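Local structure of pentalenene synthase (Streptomyces chartreusis NRRL 3882, 6Q4S) at residues V157-A160 with G166-G169; E175-T180 with F221-H226; V181-S186 with Q302-G307; H238-V243 with D257-M262. The protein probably converts (2E,6E)-farnesyl diphosphate, with magnesium as cofactor, into the bicyclic sesquiterpenol 7-epi-alpha-eudesmol by way of a 1,10-cyclization. All coordinates share one frame; numbering follows the deposited sequence. Where two conformers were deposited one is given.

Contact 1 (V157-A160 with G166-G169)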
loop_
_atom_site.group_PDB
_atom_site.type_symbol
_atom_site.label_atom_id
_atom_site.label_comp_id
_atom_site.label_asym_id
_atom_site.label_seq_id
_atom_site.Cartn_x
_atom_site.Cartn_y
_atom_site.Cartn_z
ATOM N N VAL A 157 2.040 -13.761 -15.011
ATOM C CA VAL A 157 3.255 -13.884 -15.771
ATOM C C VAL A 157 4.089 -15.131 -15.408
ATOM O O VAL A 157 4.690 -15.812 -16.347
ATOM C CB VAL A 157 4.113 -12.622 -15.636
ATOM C CG1 VAL A 157 5.509 -12.844 -16.170
ATOM C CG2 VAL A 157 3.463 -11.404 -16.371
ATOM N N ASP A 158 4.211 -15.406 -14.092
ATOM C CA ASP A 158 4.980 -16.586 -13.652
ATOM C C ASP A 158 4.222 -17.865 -14.018
ATOM O O ASP A 158 4.849 -18.836 -14.402
ATOM C CB ASP A 158 5.310 -16.580 -12.139
ATOM C CG ASP A 158 6.362 -15.544 -11.749
ATOM O OD1 ASP A 158 7.348 -15.310 -12.505
ATOM O OD2 ASP A 158 6.208 -14.952 -10.635
ATOM N N LEU A 159 2.902 -17.866 -13.871
ATOM C CA LEU A 159 2.049 -19.010 -14.227
ATOM C C LEU A 159 2.259 -19.436 -15.658
ATOM O O LEU A 159 2.283 -20.638 -15.953
ATOM C CB LEU A 159 0.568 -18.764 -14.068
ATOM C CG LEU A 159 -0.204 -19.216 -12.830
ATOM C CD1 LEU A 159 -1.674 -18.863 -13.011
ATOM C CD2 LEU A 159 -0.093 -20.712 -12.608
ATOM N N ALA A 160 2.412 -18.452 -16.537
ATOM C CA ALA A 160 2.604 -18.703 -17.946
ATOM C C ALA A 160 4.007 -19.146 -18.225
ATOM O O ALA A 160 4.163 -20.124 -18.908
ATOM C CB ALA A 160 2.253 -17.473 -18.762
ATOM N N GLY A 166 -3.870 -23.123 -17.738
ATOM C CA GLY A 166 -4.773 -24.216 -17.804
ATOM C C GLY A 166 -4.825 -25.003 -16.535
ATOM O O GLY A 166 -5.582 -25.941 -16.494
ATOM N N THR A 167 -4.091 -24.654 -15.470
ATOM C CA THR A 167 -4.243 -25.464 -14.267
ATOM C C THR A 167 -5.258 -24.975 -13.251
ATOM O O THR A 167 -5.637 -25.734 -12.306
ATOM C CB THR A 167 -2.918 -25.683 -13.588
ATOM O OG1 THR A 167 -2.305 -24.418 -13.347
ATOM C CG2 THR A 167 -2.013 -26.561 -14.492
ATOM N N LEU A 168 -5.755 -23.749 -13.408
ATOM C CA LEU A 168 -6.684 -23.260 -12.408
ATOM C C LEU A 168 -8.037 -23.857 -12.655
ATOM O O LEU A 168 -8.525 -23.794 -13.781
ATOM C CB LEU A 168 -6.740 -21.710 -12.469
ATOM C CG LEU A 168 -5.760 -20.889 -11.642
ATOM C CD1 LEU A 168 -4.373 -21.447 -11.549
ATOM C CD2 LEU A 168 -5.674 -19.450 -12.073
ATOM N N GLY A 169 -8.674 -24.346 -11.600
ATOM C CA GLY A 169 -10.075 -24.732 -11.583
ATOM C C GLY A 169 -10.960 -23.501 -11.452
ATOM O O GLY A 169 -10.474 -22.389 -11.320
#
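L159 reaches from the last turns of helix 136-161 to meet L168, with T167 at the margin, in the loop that leads into helix 170-180. Its CB already points at that loop, and CG carries the chain onward until it forks. Because chi2 is -178°, CD1 stands anti to CA and is the branch that extends farthest. CD1 meets CD1 of L168 at 4.0 Å and lies 4.2 Å from CD2 of L168, a shallow van der Waals contact in which the two side chains cross obliquely. The other methyl, CD2, turns to the threonine and comes 4.4 Å from T167 OG1, which is itself hydrogen-bonded to L164 O. This is a helix-loop-helix connection in the all-alpha class I terpene synthase fold, at the surface of the molecule. Leucine suits both ends, since a branched apolar tip can cover the apolar seam between a helix and a loop without needing a polar partner. L168 also packs on Y173 and F176 of the following helix. Glycine fits position 166, where phi is positive (86°) and a side chain would press on the preceding carbonyl. G169 is the N-cap of helix 170-180, and its N-H is bonded by E172 OE1; with no side chain on G169, only this E172 half of a capping box can form.

Contact 2 (E175-T180 with F221-H226); sequences EFRRRT and FMNDIH
R177 on helix 170-180 holds D224 on helix 206-228 in a salt bridge beside the probable diphosphate and metal site of a class I terpene synthase. By analogy with a close relative R177 binds the substrate, consistent with the diphosphate-sensing arginine of this fold, and N223 binds a magnesium ion together with S227 and E231. R177 loses the most surface to the contact. Its chain starts with CG anti to the backbone N and then bends at chi2 (63°), which brings the side of the guanidinium to the acid. D224 OD1 alone takes both donors: NE at 3.0 Å, with a bent N-H...O angle of 134°, and NH2 at 3.2 Å in a weak bond. The guanidinium and carboxylate planes are nearly parallel, 4° apart, but stepped, so that NE meets the syn side of OD1 from well outside the carboxylate plane. The other oxygen, D224 OD2, is hydrogen-bonded by Y173 OH and L240 N, which fixes the rotation of the carboxylate. F221 covers carbon surface more loosely: CD1 of its ring is 4.6 Å from R177 CG. Within its own helix R177 NH1 donates to T180 OG1 at 3.3 Å, close to the guanidinium plane, and NH2 makes a weak hydrogen bond to G220 O. N223 OD1 is hydrogen-bonded with N308 ND2. One water accepts from R177 NH2 at 2.8 Å and from N223 ND2 at 3.3 Å.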
loop_
_atom_site.group_PDB
_atom_site.type_symbol
_atom_site.label_atom_id
_atom_site.label_comp_id
_atom_site.label_asym_id
_atom_site.label_seq_id
_atom_site.Cartn_x
_atom_site.Cartn_y
_atom_site.Cartn_z
ATOM N N GLU A 175 -11.469 -16.328 -8.187
ATOM C CA GLU A 175 -10.731 -15.547 -7.156
ATOM C C GLU A 175 -9.560 -14.803 -7.746
ATOM O O GLU A 175 -9.393 -13.628 -7.475
ATOM C CB GLU A 175 -10.184 -16.437 -6.031
ATOM C CG GLU A 175 -9.653 -15.661 -4.826
ATOM C CD GLU A 175 -9.297 -16.553 -3.623
ATOM O OE1 GLU A 175 -8.128 -16.443 -3.163
ATOM O OE2 GLU A 175 -10.172 -17.346 -3.157
ATOM N N PHE A 176 -8.741 -15.507 -8.516
ATOM C CA PHE A 176 -7.577 -14.910 -9.164
ATOM C C PHE A 176 -7.918 -13.739 -10.178
ATOM O O PHE A 176 -7.181 -12.703 -10.264
ATOM C CB PHE A 176 -6.819 -15.968 -9.906
ATOM C CG PHE A 176 -5.482 -15.548 -10.412
ATOM C CD1 PHE A 176 -4.505 -15.099 -9.563
ATOM C CD2 PHE A 176 -5.165 -15.644 -11.756
ATOM C CE1 PHE A 176 -3.242 -14.729 -10.049
ATOM C CE2 PHE A 176 -3.906 -15.308 -12.239
ATOM C CZ PHE A 176 -2.941 -14.826 -11.389
ATOM N N ARG A 177 -9.013 -13.908 -10.883
ATOM C CA ARG A 177 -9.361 -13.000 -11.988
ATOM C C ARG A 177 -9.842 -11.687 -11.367
ATOM O O ARG A 177 -9.628 -10.638 -11.970
ATOM C CB ARG A 177 -10.448 -13.545 -12.873
ATOM C CG ARG A 177 -10.854 -12.654 -14.050
ATOM C CD ARG A 177 -9.672 -12.517 -14.951
ATOM N NE ARG A 177 -10.035 -11.821 -16.139
ATOM C CZ ARG A 177 -9.431 -10.735 -16.589
ATOM N NH1 ARG A 177 -8.404 -10.156 -15.918
ATOM N NH2 ARG A 177 -9.916 -10.191 -17.695
ATOM N N ARG A 178 -10.489 -11.782 -10.213
ATOM C CA ARG A 178 -10.823 -10.590 -9.419
ATOM C C ARG A 178 -9.597 -9.740 -9.104
ATOM O O ARG A 178 -9.662 -8.497 -9.092
ATOM C CB ARG A 178 -11.542 -10.962 -8.149
ATOM C CG ARG A 178 -12.021 -9.745 -7.339
ATOM C CD ARG A 178 -12.623 -10.148 -6.015
ATOM N NE ARG A 178 -13.920 -10.850 -6.208
ATOM C CZ ARG A 178 -14.615 -11.443 -5.230
ATOM N NH1 ARG A 178 -14.163 -11.451 -3.993
ATOM N NH2 ARG A 178 -15.786 -12.013 -5.480
ATOM N N ARG A 179 -8.485 -10.408 -8.876
ATOM C CA ARG A 179 -7.243 -9.714 -8.578
ATOM C C ARG A 179 -6.571 -9.135 -9.834
ATOM O O ARG A 179 -6.100 -8.025 -9.806
ATOM C CB ARG A 179 -6.277 -10.610 -7.828
ATOM C CG ARG A 179 -6.855 -11.255 -6.529
ATOM C CD ARG A 179 -5.934 -12.349 -5.991
ATOM N NE ARG A 179 -4.557 -11.901 -5.781
ATOM C CZ ARG A 179 -3.479 -12.650 -5.923
ATOM N NH1 ARG A 179 -3.573 -13.925 -6.320
ATOM N NH2 ARG A 179 -2.271 -12.123 -5.786
ATOM N N THR A 180 -6.474 -9.914 -10.900
ATOM C CA THR A 180 -5.721 -9.541 -12.079
ATOM C C THR A 180 -6.451 -8.466 -12.907
ATOM O O THR A 180 -5.826 -7.806 -13.733
ATOM C CB THR A 180 -5.419 -10.759 -13.023
ATOM O OG1 THR A 180 -6.635 -11.359 -13.461
ATOM C CG2 THR A 180 -4.568 -11.840 -12.286
ATOM N N PHE A 221 -15.021 -11.029 -16.096
ATOM C CA PHE A 221 -15.769 -12.103 -16.820
ATOM C C PHE A 221 -16.251 -11.615 -18.209
ATOM O O PHE A 221 -16.161 -12.355 -19.187
ATOM C CB PHE A 221 -16.950 -12.560 -16.009
ATOM C CG PHE A 221 -16.599 -13.305 -14.718
ATOM C CD1 PHE A 221 -15.328 -13.795 -14.426
ATOM C CD2 PHE A 221 -17.591 -13.488 -13.785
ATOM C CE1 PHE A 221 -15.058 -14.437 -13.194
ATOM C CE2 PHE A 221 -17.334 -14.125 -12.566
ATOM C CZ PHE A 221 -16.095 -14.605 -12.280
ATOM N N MET A 222 -16.710 -10.348 -18.321
ATOM C CA MET A 222 -17.049 -9.788 -19.655
ATOM C C MET A 222 -15.852 -9.720 -20.545
ATOM O O MET A 222 -15.900 -10.080 -21.731
ATOM C CB MET A 222 -17.680 -8.373 -19.527
ATOM C CG MET A 222 -19.036 -8.395 -18.836
ATOM S SD MET A 222 -20.083 -6.876 -18.765
ATOM C CE MET A 222 -19.714 -6.384 -20.383
ATOM N N ASN A 223 -14.734 -9.269 -19.994
ATOM C CA ASN A 223 -13.550 -9.276 -20.757
ATOM C C ASN A 223 -13.086 -10.672 -21.184
ATOM O O ASN A 223 -12.596 -10.791 -22.301
ATOM C CB ASN A 223 -12.398 -8.559 -20.071
ATOM C CG ASN A 223 -12.628 -7.038 -19.936
ATOM O OD1 ASN A 223 -13.617 -6.498 -20.409
ATOM N ND2 ASN A 223 -11.720 -6.379 -19.257
ATOM N N ASP A 224 -13.225 -11.711 -20.345
ATOM C CA ASP A 224 -12.908 -13.073 -20.819
ATOM C C ASP A 224 -13.857 -13.535 -21.963
ATOM O O ASP A 224 -13.401 -14.093 -22.901
ATOM C CB ASP A 224 -13.022 -14.070 -19.686
ATOM C CG ASP A 224 -11.888 -13.936 -18.633
ATOM O OD1 ASP A 224 -11.016 -13.001 -18.715
ATOM O OD2 ASP A 224 -11.850 -14.845 -17.758
ATOM N N ILE A 225 -15.148 -13.283 -21.823
ATOM C CA ILE A 225 -16.128 -13.622 -22.867
ATOM C C ILE A 225 -15.751 -12.942 -24.171
ATOM O O ILE A 225 -15.799 -13.563 -25.224
ATOM C CB ILE A 225 -17.547 -13.279 -22.458
ATOM C CG1 ILE A 225 -17.951 -14.161 -21.270
ATOM C CG2 ILE A 225 -18.519 -13.460 -23.634
ATOM C CD1 ILE A 225 -19.159 -13.654 -20.545
ATOM N N HIS A 226 -15.344 -11.675 -24.091
ATOM C CA HIS A 226 -15.019 -10.910 -25.248
ATOM C C HIS A 226 -13.707 -11.390 -25.869
ATOM O O HIS A 226 -13.672 -11.525 -27.076
ATOM C CB HIS A 226 -14.975 -9.410 -24.926
ATOM C CG HIS A 226 -15.006 -8.554 -26.143
ATOM N ND1 HIS A 226 -13.879 -7.939 -26.657
ATOM C CD2 HIS A 226 -16.020 -8.270 -27.001
ATOM C CE1 HIS A 226 -14.205 -7.297 -27.767
ATOM N NE2 HIS A 226 -15.496 -7.486 -28.000
HETATM O O HOH W 1 -8.868 -7.706 -18.381
#

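Contact 3 (V181-S186 with Q302-G307)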
loop_
_atom_site.group_PDB
_atom_site.type_symbol
_atom_site.label_atom_id
_atom_site.label_comp_id
_atom_site.label_asym_id
_atom_site.label_seq_id
_atom_site.Cartn_x
_atom_site.Cartn_y
_atom_site.Cartn_z
ATOM N N VAL A 181 -7.757 -8.348 -12.754
ATOM C CA VAL A 181 -8.490 -7.421 -13.636
ATOM C C VAL A 181 -8.214 -5.935 -13.279
ATOM O O VAL A 181 -8.323 -5.096 -14.143
ATOM C CB VAL A 181 -9.983 -7.713 -13.658
ATOM C CG1 VAL A 181 -10.661 -7.307 -12.384
ATOM C CG2 VAL A 181 -10.677 -7.025 -14.827
ATOM N N GLY A 182 -7.834 -5.639 -12.039
ATOM C CA GLY A 182 -7.257 -4.296 -11.744
ATOM C C GLY A 182 -8.305 -3.158 -11.688
ATOM O O GLY A 182 -8.028 -1.966 -12.014
ATOM N N ILE A 183 -9.484 -3.503 -11.225
ATOM C CA ILE A 183 -10.596 -2.599 -11.259
ATOM C C ILE A 183 -10.717 -1.812 -9.952
ATOM O O ILE A 183 -11.335 -0.753 -9.918
ATOM C CB ILE A 183 -11.886 -3.406 -11.538
ATOM C CG1 ILE A 183 -11.978 -3.717 -13.024
ATOM C CG2 ILE A 183 -13.126 -2.675 -11.120
ATOM C CD1 ILE A 183 -11.935 -2.498 -13.960
ATOM N N HIS A 184 -10.193 -2.334 -8.842
ATOM C CA HIS A 184 -10.263 -1.576 -7.609
ATOM C C HIS A 184 -9.549 -0.204 -7.760
ATOM O O HIS A 184 -10.106 0.832 -7.355
ATOM C CB HIS A 184 -9.674 -2.381 -6.434
ATOM C CG HIS A 184 -10.563 -3.524 -6.019
ATOM N ND1 HIS A 184 -10.658 -4.704 -6.731
ATOM C CD2 HIS A 184 -11.417 -3.644 -4.977
ATOM C CE1 HIS A 184 -11.546 -5.491 -6.136
ATOM N NE2 HIS A 184 -12.008 -4.871 -5.066
ATOM N N HIS A 185 -8.320 -0.220 -8.273
ATOM C CA HIS A 185 -7.539 1.039 -8.420
ATOM C C HIS A 185 -8.181 1.899 -9.524
ATOM O O HIS A 185 -8.111 3.182 -9.479
ATOM C CB HIS A 185 -6.046 0.813 -8.699
ATOM C CG HIS A 185 -5.750 0.104 -9.973
ATOM N ND1 HIS A 185 -5.770 0.725 -11.210
ATOM C CD2 HIS A 185 -5.312 -1.155 -10.208
ATOM C CE1 HIS A 185 -5.437 -0.132 -12.145
ATOM N NE2 HIS A 185 -5.124 -1.272 -11.554
ATOM N N SER A 186 -8.776 1.209 -10.515
ATOM C CA SER A 186 -9.493 1.926 -11.617
ATOM C C SER A 186 -10.645 2.759 -11.095
ATOM O O SER A 186 -10.818 3.922 -11.550
ATOM C CB SER A 186 -9.882 0.975 -12.746
ATOM O OG SER A 186 -8.751 0.252 -13.186
ATOM N N GLN A 302 -20.220 2.576 -11.998
ATOM C CA GLN A 302 -21.047 2.435 -13.210
ATOM C C GLN A 302 -20.316 2.852 -14.457
ATOM O O GLN A 302 -20.410 2.219 -15.531
ATOM C CB GLN A 302 -22.303 3.279 -13.084
ATOM C CG GLN A 302 -23.170 2.996 -11.872
ATOM C CD GLN A 302 -24.376 3.976 -11.741
ATOM O OE1 GLN A 302 -24.435 5.023 -12.376
ATOM N NE2 GLN A 302 -25.337 3.596 -10.936
ATOM N N HIS A 303 -19.538 3.918 -14.354
ATOM C CA HIS A 303 -18.767 4.323 -15.500
ATOM C C HIS A 303 -17.835 3.228 -15.948
ATOM O O HIS A 303 -17.561 3.107 -17.160
ATOM C CB HIS A 303 -17.976 5.650 -15.256
ATOM C CG HIS A 303 -18.842 6.815 -14.846
ATOM N ND1 HIS A 303 -18.409 7.817 -14.002
ATOM C CD2 HIS A 303 -20.125 7.123 -15.164
ATOM C CE1 HIS A 303 -19.395 8.666 -13.789
ATOM N NE2 HIS A 303 -20.454 8.256 -14.467
ATOM N N TRP A 304 -17.279 2.477 -14.974
ATOM C CA TRP A 304 -16.359 1.436 -15.343
ATOM C C TRP A 304 -17.088 0.226 -15.991
ATOM O O TRP A 304 -16.655 -0.285 -17.025
ATOM C CB TRP A 304 -15.478 1.017 -14.154
ATOM C CG TRP A 304 -14.184 1.585 -14.362
ATOM C CD1 TRP A 304 -13.667 2.787 -13.817
ATOM C CD2 TRP A 304 -13.227 1.128 -15.295
ATOM N NE1 TRP A 304 -12.442 3.043 -14.351
ATOM C CE2 TRP A 304 -12.123 2.057 -15.253
ATOM C CE3 TRP A 304 -13.163 0.020 -16.153
ATOM C CZ2 TRP A 304 -10.998 1.909 -16.035
ATOM C CZ3 TRP A 304 -12.008 -0.136 -16.955
ATOM C CH2 TRP A 304 -10.930 0.815 -16.865
ATOM N N ILE A 305 -18.116 -0.265 -15.329
ATOM C CA ILE A 305 -18.851 -1.427 -15.859
ATOM C C ILE A 305 -19.415 -1.092 -17.248
ATOM O O ILE A 305 -19.124 -1.813 -18.226
ATOM C CB ILE A 305 -19.999 -1.866 -14.935
ATOM C CG1 ILE A 305 -19.475 -2.292 -13.587
ATOM C CG2 ILE A 305 -20.774 -3.004 -15.626
ATOM C CD1 ILE A 305 -20.552 -2.462 -12.515
ATOM N N ASN A 306 -20.084 0.068 -17.380
ATOM C CA ASN A 306 -20.728 0.415 -18.663
ATOM C C ASN A 306 -19.780 0.824 -19.740
ATOM O O ASN A 306 -19.868 0.340 -20.917
ATOM C CB ASN A 306 -21.778 1.451 -18.471
ATOM C CG ASN A 306 -22.834 1.403 -19.587
ATOM O OD1 ASN A 306 -23.439 0.355 -19.860
ATOM N ND2 ASN A 306 -23.048 2.539 -20.234
ATOM N N GLY A 307 -18.782 1.617 -19.341
ATOM C CA GLY A 307 -17.833 2.141 -20.286
ATOM C C GLY A 307 -16.921 1.091 -20.824
ATOM O O GLY A 307 -16.515 1.105 -22.005
#
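The indole of W304 has CB of S186 over one face, 3.5 Å from CE2, while CD1 of I183 comes in obliquely, 3.6 Å from CE3. Both lie on the same side of the ring system, and Y58 meets the indole with its ring turned about 75° to it. In this all-alpha terpene synthase fold the contact joins helix 288-313 to the start of helix 183-194, just past the break that follows the likely substrate-binding R177. G182 makes that break; its positive phi is easy for glycine, and a CB would be crowded by the H185 ring. The partners suit a broad aromatic: serine is small enough to let the indole come close, and isoleucine's long branch reaches the benzene part of the ring while also packing on A216 and I219 of helix 206-228. Were W304 replaced by an alanine, S186 CB and I183 CD1 would probably lose the surface they rest on, and a gap would open between the helices. The hydroxyl of S186 is turned back to its own helix: with chi1 at -53°, OG sits beside the backbone N and donates to G182 O at 2.6 Å.

Contact 4 (H238-V243 with D257-M262); sequences HNLIAV and DEAYRM
The CA atoms of I241 and A259 are only 6.0 Å apart, an unusually close approach of two helix backbones, and here A259 CB faces L240 CD2 at 3.7 Å. Alanine suits this spot because its lone methyl takes up little of the short distance between the backbones. I241, deposited in two conformers, is modelled too near that methyl for its exact position to be trusted. L240 starts with CG anti to the backbone N (chi1 176°), which sends its two methyls across to the other helix; CD1 takes the other branch and meets M262 SD at 4.0 Å. The segments belong to helix 240-248 and helix 252-284, consecutive helices joined by a short connection at the periphery of the terpene synthase helix bundle. N239 is the N-cap of the first helix. L240 also packs on F221, L170 and Y173, so an alanine here is likely to open a gap among these residues and take from the M262 sulfur the methyl it meets across the contact. Turned from the interface between the two helices, R261 grips E258 side-on within the second helix, with NE 3.2 Å from OE1 and NH2 2.9 Å from OE2 of that glutamate.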
loop_
_atom_site.group_PDB
_atom_site.type_symbol
_atom_site.label_atom_id
_atom_site.label_comp_id
_atom_site.label_asym_id
_atom_site.label_seq_id
_atom_site.Cartn_x
_atom_site.Cartn_y
_atom_site.Cartn_z
ATOM N N HIS A 238 -6.360 -20.060 -19.868
ATOM C CA HIS A 238 -6.529 -18.995 -18.818
ATOM C C HIS A 238 -7.659 -17.984 -19.171
ATOM O O HIS A 238 -7.448 -16.795 -19.383
ATOM C CB HIS A 238 -5.196 -18.268 -18.616
ATOM C CG HIS A 238 -5.109 -17.504 -17.342
ATOM N ND1 HIS A 238 -4.968 -18.123 -16.113
ATOM C CD2 HIS A 238 -5.109 -16.164 -17.098
ATOM C CE1 HIS A 238 -4.888 -17.197 -15.167
ATOM N NE2 HIS A 238 -4.965 -16.002 -15.738
ATOM N N ASN A 239 -8.872 -18.493 -19.204
ATOM C CA ASN A 239 -10.019 -17.745 -19.693
ATOM C C ASN A 239 -11.226 -18.385 -19.072
ATOM O O ASN A 239 -11.312 -19.613 -19.035
ATOM C CB ASN A 239 -10.018 -17.813 -21.226
ATOM C CG ASN A 239 -11.164 -17.042 -21.806
ATOM O OD1 ASN A 239 -11.073 -15.835 -22.121
ATOM N ND2 ASN A 239 -12.260 -17.701 -21.918
ATOM N N LEU A 240 -12.148 -17.617 -18.522
ATOM C CA LEU A 240 -13.326 -18.172 -17.879
ATOM C C LEU A 240 -14.074 -19.333 -18.666
ATOM O O LEU A 240 -14.530 -20.347 -18.053
ATOM C CB LEU A 240 -14.320 -17.090 -17.598
ATOM C CG LEU A 240 -15.669 -17.503 -16.995
ATOM C CD1 LEU A 240 -15.468 -18.169 -15.647
ATOM C CD2 LEU A 240 -16.620 -16.335 -16.841
ATOM N N ILE A 241 -14.238 -19.110 -19.961
ATOM C CA ILE A 241 -14.926 -20.035 -20.884
ATOM C C ILE A 241 -14.222 -21.392 -20.880
ATOM O O ILE A 241 -14.834 -22.410 -20.556
ATOM C CB ILE A 241 -14.941 -19.490 -22.327
ATOM C CG1 ILE A 241 -15.615 -18.114 -22.344
ATOM C CG2 ILE A 241 -15.649 -20.460 -23.286
ATOM C CD1 ILE A 241 -17.098 -18.180 -22.065
ATOM N N ALA A 242 -12.935 -21.358 -21.186
ATOM C CA ALA A 242 -12.051 -22.556 -21.161
ATOM C C ALA A 242 -12.072 -23.273 -19.805
ATOM O O ALA A 242 -12.136 -24.506 -19.709
ATOM C CB ALA A 242 -10.653 -22.151 -21.505
ATOM N N VAL A 243 -12.103 -22.499 -18.745
ATOM C CA VAL A 243 -12.052 -23.062 -17.423
ATOM C C VAL A 243 -13.327 -23.796 -17.131
ATOM O O VAL A 243 -13.327 -24.893 -16.474
ATOM C CB VAL A 243 -11.796 -21.926 -16.394
ATOM C CG1 VAL A 243 -12.038 -22.374 -14.964
ATOM C CG2 VAL A 243 -10.359 -21.427 -16.567
ATOM N N ASP A 257 -22.562 -20.182 -22.485
ATOM C CA ASP A 257 -23.819 -19.905 -21.815
ATOM C C ASP A 257 -23.615 -19.764 -20.326
ATOM O O ASP A 257 -24.232 -18.910 -19.675
ATOM C CB ASP A 257 -24.886 -21.036 -22.001
ATOM C CG ASP A 257 -25.270 -21.331 -23.497
ATOM O OD1 ASP A 257 -25.062 -20.462 -24.372
ATOM O OD2 ASP A 257 -25.769 -22.471 -23.771
ATOM N N GLU A 258 -22.826 -20.666 -19.750
ATOM C CA GLU A 258 -22.591 -20.590 -18.338
ATOM C C GLU A 258 -21.748 -19.314 -17.910
ATOM O O GLU A 258 -22.060 -18.733 -16.910
ATOM C CB GLU A 258 -21.929 -21.881 -17.810
ATOM C CG GLU A 258 -21.845 -22.057 -16.271
ATOM C CD GLU A 258 -23.143 -21.861 -15.503
ATOM O OE1 GLU A 258 -24.276 -21.846 -16.080
ATOM O OE2 GLU A 258 -23.029 -21.731 -14.263
ATOM N N ALA A 259 -20.678 -19.006 -18.612
ATOM C CA ALA A 259 -19.946 -17.735 -18.412
ATOM C C ALA A 259 -20.894 -16.521 -18.407
ATOM O O ALA A 259 -20.842 -15.661 -17.520
ATOM C CB ALA A 259 -18.881 -17.590 -19.489
ATOM N N TYR A 260 -21.835 -16.518 -19.349
ATOM C CA TYR A 260 -22.870 -15.492 -19.440
ATOM C C TYR A 260 -23.732 -15.508 -18.232
ATOM O O TYR A 260 -23.934 -14.450 -17.616
ATOM C CB TYR A 260 -23.654 -15.702 -20.738
ATOM C CG TYR A 260 -24.832 -14.846 -21.052
ATOM C CD1 TYR A 260 -24.668 -13.504 -21.397
ATOM C CD2 TYR A 260 -26.124 -15.413 -21.165
ATOM C CE1 TYR A 260 -25.765 -12.719 -21.773
ATOM C CE2 TYR A 260 -27.219 -14.647 -21.554
ATOM C CZ TYR A 260 -27.037 -13.301 -21.852
ATOM O OH TYR A 260 -28.107 -12.531 -22.224
ATOM N N ARG A 261 -24.205 -16.674 -17.811
ATOM C CA ARG A 261 -25.009 -16.726 -16.573
ATOM C C ARG A 261 -24.229 -16.272 -15.274
ATOM O O ARG A 261 -24.793 -15.673 -14.383
ATOM C CB ARG A 261 -25.642 -18.129 -16.380
ATOM C CG ARG A 261 -26.813 -18.180 -15.390
ATOM C CD ARG A 261 -27.044 -19.554 -14.727
ATOM N NE ARG A 261 -25.838 -19.991 -14.014
ATOM C CZ ARG A 261 -25.386 -19.487 -12.860
ATOM N NH1 ARG A 261 -26.051 -18.557 -12.172
ATOM N NH2 ARG A 261 -24.247 -19.940 -12.382
ATOM N N MET A 262 -22.978 -16.651 -15.137
ATOM C CA MET A 262 -22.149 -16.198 -13.989
ATOM C C MET A 262 -22.025 -14.639 -13.895
ATOM O O MET A 262 -22.090 -14.033 -12.805
ATOM C CB MET A 262 -20.750 -16.771 -14.166
ATOM C CG MET A 262 -20.663 -18.280 -13.920
ATOM S SD MET A 262 -18.954 -18.868 -13.850
ATOM C CE MET A 262 -18.387 -18.225 -12.265
#

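Overall arrangement
Contacts 1, 2 and 4 form a continuous cluster on one side of the chain's centre, whereas contact 3 lies nearer the middle, about 12 Å between centres from contact 2. Helix 170-180 is central to the cluster: F176 packs on L159 and L168 of contact 1 and on H238 of contact 4. Contacts 2 and 4 are about 9 Å apart between centres. Along the chain contact 1 closes before contact 2 opens, contacts 2 and 3 interleave, and contact 4 lies within the stretch of chain that contact 3 closes. Helix 206-228, bearing likely magnesium ligands, is tied through contact 2 to helix 170-180 around the probable diphosphate site, and borders helix 240-248, the next in the chain.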